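Polyketide biosynthesis 3-hydroxy-3-methylglutaryl-ACP synthase PksG (PDB 4YXT) catalyses the aldol condensation of acetyl-ACP with a carrier-bound beta-ketothioester intermediate during assembly of the antibiotic bacillaene. Local coordinates at residues A248-F253 with V294-G299. The protein carries 1 engineered substitution. Residues are numbered along the deposited sequence; the frame is centred on the assembly and turned at random.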
loop_
_atom_site.group_PDB
_atom_site.type_symbol
_atom_site.label_atom_id
_atom_site.label_comp_id
_atom_site.label_asym_id
_atom_site.label_seq_id
_atom_site.Cartn_x
_atom_site.Cartn_y
_atom_site.Cartn_z
ATOM N N ALA A 248 -1.446 -8.546 22.783
ATOM C CA ALA A 248 -0.557 -7.523 22.313
ATOM C C ALA A 248 -1.393 -6.494 21.683
ATOM O O ALA A 248 -2.376 -6.809 21.010
ATOM C CB ALA A 248 0.432 -8.098 21.307
ATOM N N TYR A 249 -1.040 -5.234 21.868
ATOM C CA TYR A 249 -1.864 -4.208 21.292
ATOM C C TYR A 249 -0.971 -3.186 20.551
ATOM O O TYR A 249 0.237 -3.049 20.873
ATOM C CB TYR A 249 -2.590 -3.414 22.357
ATOM C CG TYR A 249 -3.456 -4.122 23.289
ATOM C CD1 TYR A 249 -4.861 -4.021 23.192
ATOM C CD2 TYR A 249 -2.913 -4.857 24.324
ATOM C CE1 TYR A 249 -5.688 -4.629 24.111
ATOM C CE2 TYR A 249 -3.729 -5.500 25.251
ATOM C CZ TYR A 249 -5.113 -5.372 25.154
ATOM O OH TYR A 249 -5.886 -6.002 26.101
ATOM N N HIS A 250 -1.603 -2.438 19.633
ATOM C CA HIS A 250 -0.989 -1.250 19.099
ATOM C C HIS A 250 -0.700 -0.319 20.276
ATOM O O HIS A 250 -1.637 0.064 21.009
ATOM C CB HIS A 250 -1.892 -0.512 18.142
ATOM C CG HIS A 250 -1.308 0.787 17.717
ATOM N ND1 HIS A 250 -0.099 0.857 17.094
ATOM C CD2 HIS A 250 -1.752 2.061 17.828
ATOM C CE1 HIS A 250 0.222 2.122 16.893
ATOM N NE2 HIS A 250 -0.775 2.873 17.317
ATOM N N THR A 251 0.584 0.007 20.446
ATOM C CA THR A 251 1.094 0.702 21.631
ATOM C C THR A 251 1.664 2.088 21.253
ATOM O O THR A 251 2.864 2.226 20.959
ATOM C CB THR A 251 2.170 -0.154 22.341
ATOM O OG1 THR A 251 1.684 -1.493 22.522
ATOM C CG2 THR A 251 2.522 0.404 23.704
ATOM N N PRO A 252 0.813 3.125 21.252
ATOM C CA PRO A 252 1.355 4.462 21.042
ATOM C C PRO A 252 2.018 4.997 22.307
ATOM O O PRO A 252 2.947 5.799 22.228
ATOM C CB PRO A 252 0.136 5.293 20.663
ATOM C CG PRO A 252 -1.040 4.585 21.224
ATOM C CD PRO A 252 -0.656 3.131 21.372
ATOM N N PHE A 253 1.521 4.570 23.461
ATOM C CA PHE A 253 2.263 4.670 24.732
ATOM C C PHE A 253 1.675 3.651 25.682
ATOM O O PHE A 253 0.566 3.233 25.515
ATOM C CB PHE A 253 2.281 6.085 25.319
ATOM C CG PHE A 253 0.944 6.745 25.403
ATOM C CD1 PHE A 253 0.360 7.314 24.270
ATOM C CD2 PHE A 253 0.268 6.820 26.604
ATOM C CE1 PHE A 253 -0.871 7.940 24.339
ATOM C CE2 PHE A 253 -0.983 7.438 26.672
ATOM C CZ PHE A 253 -1.538 8.016 25.549
ATOM N N VAL A 294 11.441 2.287 22.834
ATOM C CA VAL A 294 11.490 2.857 21.473
ATOM C C VAL A 294 10.535 4.033 21.184
ATOM O O VAL A 294 10.840 4.971 20.428
ATOM C CB VAL A 294 11.268 1.704 20.464
ATOM C CG1 VAL A 294 11.670 2.133 19.071
ATOM C CG2 VAL A 294 12.160 0.534 20.854
ATOM N N GLY A 295 9.376 4.000 21.804
ATOM C CA GLY A 295 8.362 4.998 21.515
ATOM C C GLY A 295 7.265 4.433 20.631
ATOM O O GLY A 295 7.209 3.251 20.412
ATOM N N ASN A 296 6.355 5.294 20.220
ATOM C CA ASN A 296 5.346 4.977 19.254
ATOM C C ASN A 296 6.014 4.901 17.884
ATOM O O ASN A 296 6.500 5.903 17.335
ATOM C CB ASN A 296 4.242 6.055 19.211
ATOM C CG ASN A 296 3.234 5.818 18.090
ATOM O OD1 ASN A 296 3.011 4.688 17.624
ATOM N ND2 ASN A 296 2.635 6.904 17.634
ATOM N N ILE A 297 6.002 3.709 17.328
ATOM C CA ILE A 297 6.645 3.433 16.049
ATOM C C ILE A 297 5.595 3.266 14.967
ATOM O O ILE A 297 5.875 2.730 13.903
ATOM C CB ILE A 297 7.516 2.149 16.223
ATOM C CG1 ILE A 297 8.672 2.479 17.128
ATOM C CG2 ILE A 297 8.109 1.650 14.944
ATOM C CD1 ILE A 297 9.271 3.798 16.823
ATOM N N MET A 298 4.371 3.693 15.266
ATOM C CA MET A 298 3.269 3.785 14.288
ATOM C C MET A 298 2.855 2.445 13.656
ATOM O O MET A 298 2.371 1.553 14.371
ATOM C CB MET A 298 3.604 4.865 13.295
ATOM C CG MET A 298 3.606 6.234 13.965
ATOM S SD MET A 298 4.321 7.507 12.950
ATOM C CE MET A 298 5.961 7.449 13.676
ATOM N N GLY A 299 3.058 2.302 12.354
ATOM C CA GLY A 299 2.815 1.072 11.668
ATOM C C GLY A 299 3.484 -0.143 12.269
ATOM O O GLY A 299 3.019 -1.265 12.095
HETATM O O HOH W 1 0.833 -0.650 14.984
HETATM O O HOH W 2 5.378 1.754 19.840
#
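From CB to OD1 the side chain of N296 runs along P252, and its oxygen also reaches H250. CB rests 3.3 Å from the carbonyl O of P252, CG packs against CA and CB of the same proline, and OD1 still touches P252 CA while coming obliquely to H250 CE1 at 3.9 Å, neither bond nor stack. CG stands anti to the backbone N (chi1 174°), which keeps the amide on the side of its own following residues; there OD1 accepts a hydrogen bond from the backbone N of M298 at 2.9 Å. This closes an Asx turn, the donor N lying well out of the carbonyl plane. Asparagine suits the place because its short side chain can fold back onto the main chain while still touching the proline. Amide and imidazole planes are turned 74° apart.

The carbonyl O of M298 approaches the edge of the H250 ring, 3.4 Å from CE1, and a water joins it to ND1, a nitrogen that suits histidine to this place. P252 N lies above one imidazole face, offset toward the rim. A second water accepts from the N-H of I297 and donates to the carbonyl O of T251, linking loops that share no direct hydrogen bond. At G295's positive phi a CB would press on the carbonyl O of V294, so glycine fits. T251 uses its hydroxyl, OG1 donating to Y249 O at 2.7 Å.

H250 also touches C114, the probable acyl-thioester cysteine. The contact thus belongs to the active site of a thiolase-fold HMG synthase, where a loop leaving strand 246-249 presents the histidine, by similarity a proton donor/acceptor.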